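Local coordinates for protein amidohydrolase (Xanthomonas campestris pv. campestris, PDB 4DZH) that probably catalyses the zinc-dependent hydrolytic deamination of adenosine-type substrates such as 5'-methylthioadenosine, within a TIM-barrel fold, at residues 80-85 / 322-327; 123-128 / 147-152; 127-132 / 153-158. One frame throughout, in Å; residues are numbered along the deposited sequence.

Contact 1 of 3, residues 80-85 / 322-327. With ZN (zinc ion), chain E; MG (magnesium ion), chain B.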
loop_
_atom_site.group_PDB
_atom_site.type_symbol
_atom_site.label_atom_id
_atom_site.label_comp_id
_atom_site.label_asym_id
_atom_site.label_seq_id
_atom_site.Cartn_x
_atom_site.Cartn_y
_atom_site.Cartn_z
ATOM N N THR A 80 5.873 10.295 13.689
ATOM C CA THR A 80 4.414 10.439 13.794
ATOM C C THR A 80 3.966 11.808 14.296
ATOM O O THR A 80 4.681 12.512 15.015
ATOM C CB THR A 80 3.791 9.366 14.730
ATOM O OG1 THR A 80 4.429 9.437 16.025
ATOM C CG2 THR A 80 4.026 7.965 14.129
ATOM N N HIS A 81 2.735 12.175 13.935
ATOM C CA HIS A 81 2.002 13.285 14.546
ATOM C C HIS A 81 0.656 12.666 14.900
ATOM O O HIS A 81 -0.344 12.905 14.225
ATOM C CB HIS A 81 1.804 14.459 13.564
ATOM C CG HIS A 81 3.069 14.964 12.931
ATOM N ND1 HIS A 81 4.074 15.566 13.664
ATOM C CD2 HIS A 81 3.479 14.971 11.641
ATOM C CE1 HIS A 81 5.058 15.919 12.852
ATOM N NE2 HIS A 81 4.734 15.540 11.624
ATOM N N ASN A 82 0.657 11.839 15.935
ATOM C CA ASN A 82 -0.461 10.901 16.077
ATOM C C ASN A 82 -1.878 11.473 16.388
ATOM O O ASN A 82 -2.873 10.881 15.953
ATOM C CB ASN A 82 -0.055 9.702 16.982
ATOM C CG ASN A 82 0.529 8.535 16.171
ATOM O OD1 ASN A 82 0.379 8.451 14.920
ATOM N ND2 ASN A 82 1.160 7.593 16.879
ATOM N N PRO A 83 -1.968 12.621 17.073
ATOM C CA PRO A 83 -3.308 13.204 17.245
ATOM C C PRO A 83 -3.983 13.511 15.905
ATOM O O PRO A 83 -5.194 13.651 15.851
ATOM C CB PRO A 83 -3.033 14.498 18.024
ATOM C CG PRO A 83 -1.825 14.151 18.850
ATOM C CD PRO A 83 -0.958 13.318 17.886
ATOM N N MET A 84 -3.205 13.637 14.826
ATOM C CA MET A 84 -3.803 13.882 13.523
ATOM C C MET A 84 -4.585 12.674 12.957
ATOM O O MET A 84 -5.176 12.790 11.890
ATOM C CB MET A 84 -2.756 14.434 12.532
ATOM C CG MET A 84 -1.979 15.601 13.115
ATOM S SD MET A 84 -0.822 16.408 11.991
ATOM C CE MET A 84 -1.927 17.337 10.942
ATOM N N THR A 85 -4.643 11.534 13.664
ATOM C CA THR A 85 -5.583 10.493 13.271
ATOM C C THR A 85 -6.991 11.089 13.263
ATOM O O THR A 85 -7.809 10.739 12.431
ATOM C CB THR A 85 -5.663 9.329 14.241
ATOM O OG1 THR A 85 -5.876 9.858 15.556
ATOM C CG2 THR A 85 -4.433 8.520 14.213
ATOM N N ASN A 322 -3.157 8.294 4.172
ATOM C CA ASN A 322 -3.721 8.861 5.410
ATOM C C ASN A 322 -3.860 7.788 6.489
ATOM O O ASN A 322 -4.759 7.877 7.364
ATOM C CB ASN A 322 -5.103 9.390 5.062
ATOM C CG ASN A 322 -5.024 10.669 4.285
ATOM O OD1 ASN A 322 -3.976 11.308 4.231
ATOM N ND2 ASN A 322 -6.122 11.036 3.650
ATOM N N ASP A 323 -3.028 6.741 6.422
ATOM C CA ASP A 323 -3.073 5.710 7.477
ATOM C C ASP A 323 -1.750 5.622 8.230
ATOM O O ASP A 323 -0.776 6.339 7.940
ATOM C CB ASP A 323 -3.515 4.359 6.944
ATOM C CG ASP A 323 -2.670 3.877 5.774
ATOM O OD1 ASP A 323 -1.483 4.265 5.704
ATOM O OD2 ASP A 323 -3.162 3.039 4.986
ATOM N N LEU A 324 -1.725 4.771 9.259
ATOM C CA LEU A 324 -0.490 4.531 10.047
ATOM C C LEU A 324 0.021 3.139 9.731
ATOM O O LEU A 324 0.521 2.419 10.605
ATOM C CB LEU A 324 -0.777 4.604 11.560
ATOM C CG LEU A 324 -1.245 5.988 11.988
ATOM C CD1 LEU A 324 -1.655 5.972 13.499
ATOM C CD2 LEU A 324 -0.236 7.176 11.685
ATOM N N ASP A 325 -0.125 2.722 8.484
ATOM C CA ASP A 325 0.131 1.346 8.096
ATOM C C ASP A 325 1.605 1.201 7.747
ATOM O O ASP A 325 2.026 1.617 6.630
ATOM C CB ASP A 325 -0.740 1.013 6.863
ATOM C CG ASP A 325 -0.548 -0.433 6.340
ATOM O OD1 ASP A 325 0.427 -1.098 6.764
ATOM O OD2 ASP A 325 -1.361 -0.872 5.495
ATOM N N MET A 326 2.394 0.651 8.663
ATOM C CA MET A 326 3.823 0.475 8.369
ATOM C C MET A 326 4.083 -0.647 7.391
ATOM O O MET A 326 5.139 -0.654 6.744
ATOM C CB MET A 326 4.624 0.262 9.663
ATOM C CG MET A 326 4.822 1.534 10.451
ATOM S SD MET A 326 6.067 2.626 9.707
ATOM C CE MET A 326 7.565 1.629 9.906
ATOM N N PHE A 327 3.183 -1.648 7.259
ATOM C CA PHE A 327 3.414 -2.673 6.233
ATOM C C PHE A 327 3.390 -2.017 4.859
ATOM O O PHE A 327 4.245 -2.283 4.016
ATOM C CB PHE A 327 2.348 -3.782 6.304
ATOM C CG PHE A 327 2.630 -4.826 7.355
ATOM C CD1 PHE A 327 2.427 -4.555 8.704
ATOM C CD2 PHE A 327 3.083 -6.080 6.976
ATOM C CE1 PHE A 327 2.704 -5.504 9.674
ATOM C CE2 PHE A 327 3.357 -7.058 7.952
ATOM C CZ PHE A 327 3.165 -6.773 9.271
HETATM ZN ZN ZN E . 6.058 15.448 10.158
HETATM MG MG MG B . -0.272 4.657 4.089
HETATM O O HOH W 1 -0.899 2.730 3.413
HETATM O O HOH W 2 1.269 3.971 5.251
HETATM O O HOH W 3 -1.870 5.414 2.839
HETATM O O HOH W 4 6.058 16.154 8.262
#
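Thr85 and Leu324 meet where a 3-10 segment that includes residues 82-85 faces the loop that leads into helix 326-341. The backbones stay well apart, the closest CA atoms being those of Thr85 and Asp323 at 7.9 Å, and side chains bridge the gap. Within the 3-10 segment, Met84 N bonds to His81 O and Thr85 N to Asn82 O. Leu324 does the reaching: its CB points at residues 80-85, and the oxygen of Asn82 sits before the fork of the leucine, OD1 3.5 Å from both Leu324 CD1 and Leu324 CD2. Thr85 CG2 approaches the same CD1 of Leu324 at 3.8 Å, the two side chains lying about perpendicular. The other end of the Asn82 amide is anchored, since ND2 is hydrogen-bonded to the hydroxyl of Tyr150.

Metal ligands lie in both segments beside this small contact. His81 NE2 binds zinc at 2.0 Å as the second histidine of the His-X-His motif that marks the amidohydrolase superfamily; His79, His228, Asp316 and a water complete the site. Asp323 OD1 binds magnesium at 2.1 Å with Asn321, Glu289 and three waters. With chi1 at 55°, CG of Asp323 stands between its backbone N and its carbonyl carbon, and OD1 also accepts a weak bond from Asp325 N. Asp325 then caps helix 326-341 through Ser328 N.

Residues 80-85 leave strand 69-80 beside strand 133-139, where Glu138 receives Asn82 N. Helix 114-130 packs against both segments, Ala124 and Met128 touching Asn82 while Glu127 accepts Leu324 N.

Contact 2 of 3, residues 123-128 / 147-152; sequences LAIAEM and AAVYKQ
Ile125 packs on Val149 and Tyr150 in a purely apolar helix-helix contact between helices 114-130 and 143-152, neighbours in a TIM barrel that are linked through strand 133-139. The local axes approach to 11.0 Å and cross at -41°, running in broadly the same direction, as expected where successive helices of a beta/alpha barrel lie side by side. Ile125 and Tyr150 are also the residues whose CA atoms come nearest, 7.7 Å apart.

Ile125 supplies the centre of the interface. Its CB points at the opposite helix, and the nearly extended chi2 of 169° carries CD1 on into the angle between two side chains, 3.8 Å from Val149 CG1 and 3.6 Å from Tyr150 CD1. CG1 of Ile125 lies alongside as well, 3.6 Å from Tyr150 CE1, so the isoleucine chain touches one flank of the ring through two consecutive carbons and approaches it obliquely. One turn further along the first helix, Met128 brings its methyl to the ring edge near the ring plane, CE 4.1 Å from Tyr150 CE1. The tyrosine therefore receives Ile125 and Met128 along its CD1-CE1 side.

The phenol end carries the polar chemistry away from this greasy patch. Tyr150 OH is hydrogen-bonded to Glu138, which fixes the far end of the ring; the side chain stays about 13 Å from the zinc. Val149 extends the packing to Ala118, Thr121 and Thr122 of helix 114-130. Strand 133-139 lies beneath, with Val136 touching Tyr150 and Met128, while helix 174-188 packs against Ala147 and Lys151.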
loop_
_atom_site.group_PDB
_atom_site.type_symbol
_atom_site.label_atom_id
_atom_site.label_comp_id
_atom_site.label_asym_id
_atom_site.label_seq_id
_atom_site.Cartn_x
_atom_site.Cartn_y
_atom_site.Cartn_z
ATOM N N LEU A 123 -6.496 6.781 19.735
ATOM C CA LEU A 123 -6.907 6.234 18.457
ATOM C C LEU A 123 -5.697 5.656 17.661
ATOM O O LEU A 123 -5.751 4.523 17.172
ATOM C CB LEU A 123 -7.617 7.326 17.649
ATOM C CG LEU A 123 -8.157 6.877 16.286
ATOM C CD1 LEU A 123 -9.041 5.626 16.428
ATOM C CD2 LEU A 123 -8.891 8.022 15.684
ATOM N N ALA A 124 -4.606 6.419 17.619
ATOM C CA ALA A 124 -3.411 5.959 16.925
ATOM C C ALA A 124 -2.821 4.683 17.530
ATOM O O ALA A 124 -2.406 3.760 16.796
ATOM C CB ALA A 124 -2.357 7.063 16.891
ATOM N N ILE A 125 -2.823 4.603 18.869
ATOM C CA ILE A 125 -2.281 3.427 19.532
ATOM C C ILE A 125 -3.062 2.166 19.102
ATOM O O ILE A 125 -2.476 1.142 18.742
ATOM C CB ILE A 125 -2.310 3.608 21.054
ATOM C CG1 ILE A 125 -1.277 4.640 21.495
ATOM C CG2 ILE A 125 -2.133 2.231 21.747
ATOM C CD1 ILE A 125 -1.451 5.060 22.963
ATOM N N ALA A 126 -4.393 2.260 19.039
ATOM C CA ALA A 126 -5.185 1.127 18.543
ATOM C C ALA A 126 -4.804 0.767 17.084
ATOM O O ALA A 126 -4.627 -0.410 16.744
ATOM C CB ALA A 126 -6.681 1.454 18.679
ATOM N N GLU A 127 -4.723 1.782 16.218
ATOM C CA GLU A 127 -4.384 1.532 14.828
ATOM C C GLU A 127 -2.984 0.939 14.673
ATOM O O GLU A 127 -2.764 0.012 13.860
ATOM C CB GLU A 127 -4.520 2.812 13.985
ATOM C CG GLU A 127 -4.164 2.541 12.510
ATOM C CD GLU A 127 -4.407 3.708 11.594
ATOM O OE1 GLU A 127 -4.967 4.729 12.015
ATOM O OE2 GLU A 127 -4.001 3.565 10.416
ATOM N N MET A 128 -2.057 1.426 15.505
ATOM C CA MET A 128 -0.670 0.969 15.420
ATOM C C MET A 128 -0.572 -0.466 15.871
ATOM O O MET A 128 -0.017 -1.280 15.168
ATOM C CB MET A 128 0.271 1.863 16.205
ATOM C CG MET A 128 0.419 3.219 15.531
ATOM S SD MET A 128 1.683 4.241 16.336
ATOM C CE MET A 128 0.926 4.476 17.975
ATOM N N ALA A 147 2.966 11.410 26.433
ATOM C CA ALA A 147 3.815 10.506 27.214
ATOM C C ALA A 147 2.961 9.712 28.204
ATOM O O ALA A 147 3.077 8.490 28.289
ATOM C CB ALA A 147 4.939 11.287 27.928
ATOM N N ALA A 148 2.059 10.407 28.879
ATOM C CA ALA A 148 1.182 9.749 29.854
ATOM C C ALA A 148 0.291 8.718 29.173
ATOM O O ALA A 148 0.121 7.591 29.691
ATOM C CB ALA A 148 0.350 10.774 30.605
ATOM N N VAL A 149 -0.282 9.090 28.011
ATOM C CA VAL A 149 -1.147 8.191 27.254
ATOM C C VAL A 149 -0.414 6.961 26.763
ATOM O O VAL A 149 -0.876 5.857 26.973
ATOM C CB VAL A 149 -1.840 8.890 26.073
ATOM C CG1 VAL A 149 -2.569 7.880 25.207
ATOM C CG2 VAL A 149 -2.791 9.932 26.595
ATOM N N TYR A 150 0.760 7.145 26.155
ATOM C CA TYR A 150 1.557 5.991 25.752
ATOM C C TYR A 150 1.895 5.080 26.962
ATOM O O TYR A 150 1.760 3.862 26.856
ATOM C CB TYR A 150 2.834 6.436 25.036
ATOM C CG TYR A 150 2.579 6.951 23.619
ATOM C CD1 TYR A 150 1.937 6.188 22.652
ATOM C CD2 TYR A 150 3.029 8.212 23.250
ATOM C CE1 TYR A 150 1.736 6.660 21.368
ATOM C CE2 TYR A 150 2.829 8.674 21.951
ATOM C CZ TYR A 150 2.182 7.904 21.038
ATOM O OH TYR A 150 1.955 8.323 19.731
ATOM N N LYS A 151 2.326 5.688 28.074
ATOM C CA LYS A 151 2.743 4.944 29.270
ATOM C C LYS A 151 1.538 4.158 29.767
ATOM O O LYS A 151 1.647 2.967 30.040
ATOM C CB LYS A 151 3.236 5.893 30.342
ATOM C CG LYS A 151 3.684 5.159 31.614
ATOM C CD LYS A 151 4.821 4.193 31.302
ATOM C CE LYS A 151 5.336 3.478 32.594
ATOM N NZ LYS A 151 6.718 2.961 32.454
ATOM N N GLN A 152 0.373 4.799 29.851
ATOM C CA GLN A 152 -0.836 4.104 30.368
ATOM C C GLN A 152 -1.189 2.859 29.521
ATOM O O GLN A 152 -1.667 1.823 30.033
ATOM C CB GLN A 152 -2.006 5.109 30.397
ATOM C CG GLN A 152 -3.378 4.545 30.794
ATOM C CD GLN A 152 -4.531 5.377 30.214
ATOM O OE1 GLN A 152 -4.367 6.579 29.939
ATOM N NE2 GLN A 152 -5.702 4.732 30.009
#

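Contact 3 of 3, residues 127-132 / 153-158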
loop_
_atom_site.group_PDB
_atom_site.type_symbol
_atom_site.label_atom_id
_atom_site.label_comp_id
_atom_site.label_asym_id
_atom_site.label_seq_id
_atom_site.Cartn_x
_atom_site.Cartn_y
_atom_site.Cartn_z
ATOM N N GLU A 127 -4.723 1.782 16.218
ATOM C CA GLU A 127 -4.384 1.532 14.828
ATOM C C GLU A 127 -2.984 0.939 14.673
ATOM O O GLU A 127 -2.764 0.012 13.860
ATOM C CB GLU A 127 -4.520 2.812 13.985
ATOM C CG GLU A 127 -4.164 2.541 12.510
ATOM C CD GLU A 127 -4.407 3.708 11.594
ATOM O OE1 GLU A 127 -4.967 4.729 12.015
ATOM O OE2 GLU A 127 -4.001 3.565 10.416
ATOM N N MET A 128 -2.057 1.426 15.505
ATOM C CA MET A 128 -0.670 0.969 15.420
ATOM C C MET A 128 -0.572 -0.466 15.871
ATOM O O MET A 128 -0.017 -1.280 15.168
ATOM C CB MET A 128 0.271 1.863 16.205
ATOM C CG MET A 128 0.419 3.219 15.531
ATOM S SD MET A 128 1.683 4.241 16.336
ATOM C CE MET A 128 0.926 4.476 17.975
ATOM N N LEU A 129 -1.205 -0.786 16.996
ATOM C CA LEU A 129 -1.143 -2.170 17.515
ATOM C C LEU A 129 -1.765 -3.167 16.534
ATOM O O LEU A 129 -1.211 -4.226 16.266
ATOM C CB LEU A 129 -1.829 -2.317 18.879
ATOM C CG LEU A 129 -1.119 -1.569 20.001
ATOM C CD1 LEU A 129 -1.979 -1.479 21.261
ATOM C CD2 LEU A 129 0.238 -2.254 20.291
ATOM N N ARG A 130 -2.889 -2.773 15.936
ATOM C CA ARG A 130 -3.618 -3.665 15.022
ATOM C C ARG A 130 -2.785 -3.956 13.755
ATOM O O ARG A 130 -2.983 -4.966 13.059
ATOM C CB ARG A 130 -4.993 -3.083 14.701
ATOM C CG ARG A 130 -6.035 -3.337 15.843
ATOM C CD ARG A 130 -7.183 -2.371 15.804
ATOM N NE ARG A 130 -7.933 -2.411 14.544
ATOM C CZ ARG A 130 -9.038 -3.123 14.330
ATOM N NH1 ARG A 130 -9.545 -3.924 15.273
ATOM N NH2 ARG A 130 -9.651 -3.021 13.151
ATOM N N GLY A 131 -1.799 -3.071 13.502
ATOM C CA GLY A 131 -0.930 -3.198 12.362
ATOM C C GLY A 131 0.491 -3.557 12.681
ATOM O O GLY A 131 1.377 -3.386 11.841
ATOM N N GLY A 132 0.723 -4.003 13.915
ATOM C CA GLY A 132 2.048 -4.500 14.285
ATOM C C GLY A 132 3.121 -3.443 14.524
ATOM O O GLY A 132 4.321 -3.802 14.548
ATOM N N HIS A 153 -0.943 2.929 28.212
ATOM C CA HIS A 153 -1.266 1.825 27.341
ATOM C C HIS A 153 -0.132 0.830 27.183
ATOM O O HIS A 153 -0.237 -0.140 26.383
ATOM C CB HIS A 153 -1.687 2.333 25.941
ATOM C CG HIS A 153 -3.048 2.949 25.918
ATOM N ND1 HIS A 153 -3.279 4.254 26.270
ATOM C CD2 HIS A 153 -4.263 2.397 25.682
ATOM C CE1 HIS A 153 -4.580 4.504 26.202
ATOM N NE2 HIS A 153 -5.194 3.392 25.855
ATOM N N GLY A 154 0.964 1.068 27.888
ATOM C CA GLY A 154 2.125 0.227 27.709
ATOM C C GLY A 154 2.787 0.248 26.346
ATOM O O GLY A 154 3.300 -0.765 25.899
ATOM N N PHE A 155 2.805 1.414 25.694
ATOM C CA PHE A 155 3.240 1.511 24.318
ATOM C C PHE A 155 4.545 2.306 24.292
ATOM O O PHE A 155 4.648 3.298 24.995
ATOM C CB PHE A 155 2.137 2.198 23.477
ATOM C CG PHE A 155 2.381 2.142 21.991
ATOM C CD1 PHE A 155 3.254 3.032 21.356
ATOM C CD2 PHE A 155 1.736 1.189 21.227
ATOM C CE1 PHE A 155 3.488 2.942 19.982
ATOM C CE2 PHE A 155 1.978 1.073 19.836
ATOM C CZ PHE A 155 2.842 1.967 19.209
ATOM N N ARG A 156 5.549 1.826 23.539
ATOM C CA ARG A 156 6.873 2.445 23.596
ATOM C C ARG A 156 6.952 3.714 22.744
ATOM O O ARG A 156 6.443 3.769 21.626
ATOM C CB ARG A 156 7.926 1.439 23.132
ATOM C CG ARG A 156 9.364 1.810 23.563
ATOM C CD ARG A 156 10.323 0.702 23.157
ATOM N NE ARG A 156 9.925 -0.572 23.742
ATOM C CZ ARG A 156 10.165 -0.919 25.010
ATOM N NH1 ARG A 156 10.773 -0.068 25.850
ATOM N NH2 ARG A 156 9.778 -2.109 25.451
ATOM N N ALA A 157 7.625 4.731 23.269
ATOM C CA ALA A 157 7.709 5.972 22.501
ATOM C C ALA A 157 8.906 6.805 22.858
ATOM O O ALA A 157 9.265 6.958 24.028
ATOM C CB ALA A 157 6.458 6.805 22.744
ATOM N N LEU A 158 9.457 7.418 21.824
ATOM C CA LEU A 158 10.360 8.581 22.011
ATOM C C LEU A 158 9.464 9.785 21.757
ATOM O O LEU A 158 8.909 9.924 20.638
ATOM C CB LEU A 158 11.506 8.527 20.986
ATOM C CG LEU A 158 12.471 9.736 21.069
ATOM C CD1 LEU A 158 13.150 9.853 22.435
ATOM C CD2 LEU A 158 13.541 9.672 19.975
#
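Phe155 makes a Met-aromatic contact with Met128 and packs on Leu129 in the beta/alpha barrel, where the C-terminal end of helix 114-130 meets the residues just before strand 156-163. The CB of Phe155 points at the helix, and with CG anti to the backbone N (chi1 -170°) the ring end enters between the two helical side chains.

Met128 lies about perpendicular to the phenylalanine chain. Its thioether bends at chi3, which brings the methyl to the far end of the ring: CE is 3.4 Å from Phe155 CZ and 3.6 Å from CE1. The sulfur stands 4.9 Å from the centroid of the Phe155 ring and 55° off the ring normal, an oblique approach. Leu129 comes differently. Its chain runs past Phe155 in the opposite direction and lays CD2 against the ring edge near the ring plane, 3.8 Å from Phe155 CE2. Carbon and sulfur thus line the ring from CE1 round to CD2, and Ile125 and Ile415 add further hydrocarbon contacts to Phe155.

Both backbones turn sharply beside this cluster. Gly154, at positive phi, ends helix 143-152 with a Schellman motif and releases the chain toward Phe155; Arg156 and Leu158 then pair with Val136 of strand 133-139. Helix 114-130 ends in the same manner at Gly132, also at positive phi. There Thr133 N bonds back to Met128 O, and Gly132 N reaches Leu129 O at 3.1 Å.

How the contacts relate
All three contacts are buried, yet their chemistry changes with their place in the fold. Contact 1 lies at the active-site end, where polar side chains and two metal sites surround a small apolar touch; contact 2 is apolar packing between two outer helices, and contact 3 sets methionine and leucine against a phenylalanine just before a barrel strand. Contacts 2 and 3 share helix 114-130 and use consecutive elements, helix 143-152 and strand 156-163, joined by a probable hydrogen bond from Phe155 N to Tyr150 O. Met128 is common to both, and its methyl also packs on Asn82 of contact 1. Glu127, which takes no part in either packing, accepts Leu324 N and so ties the same helix to contact 1.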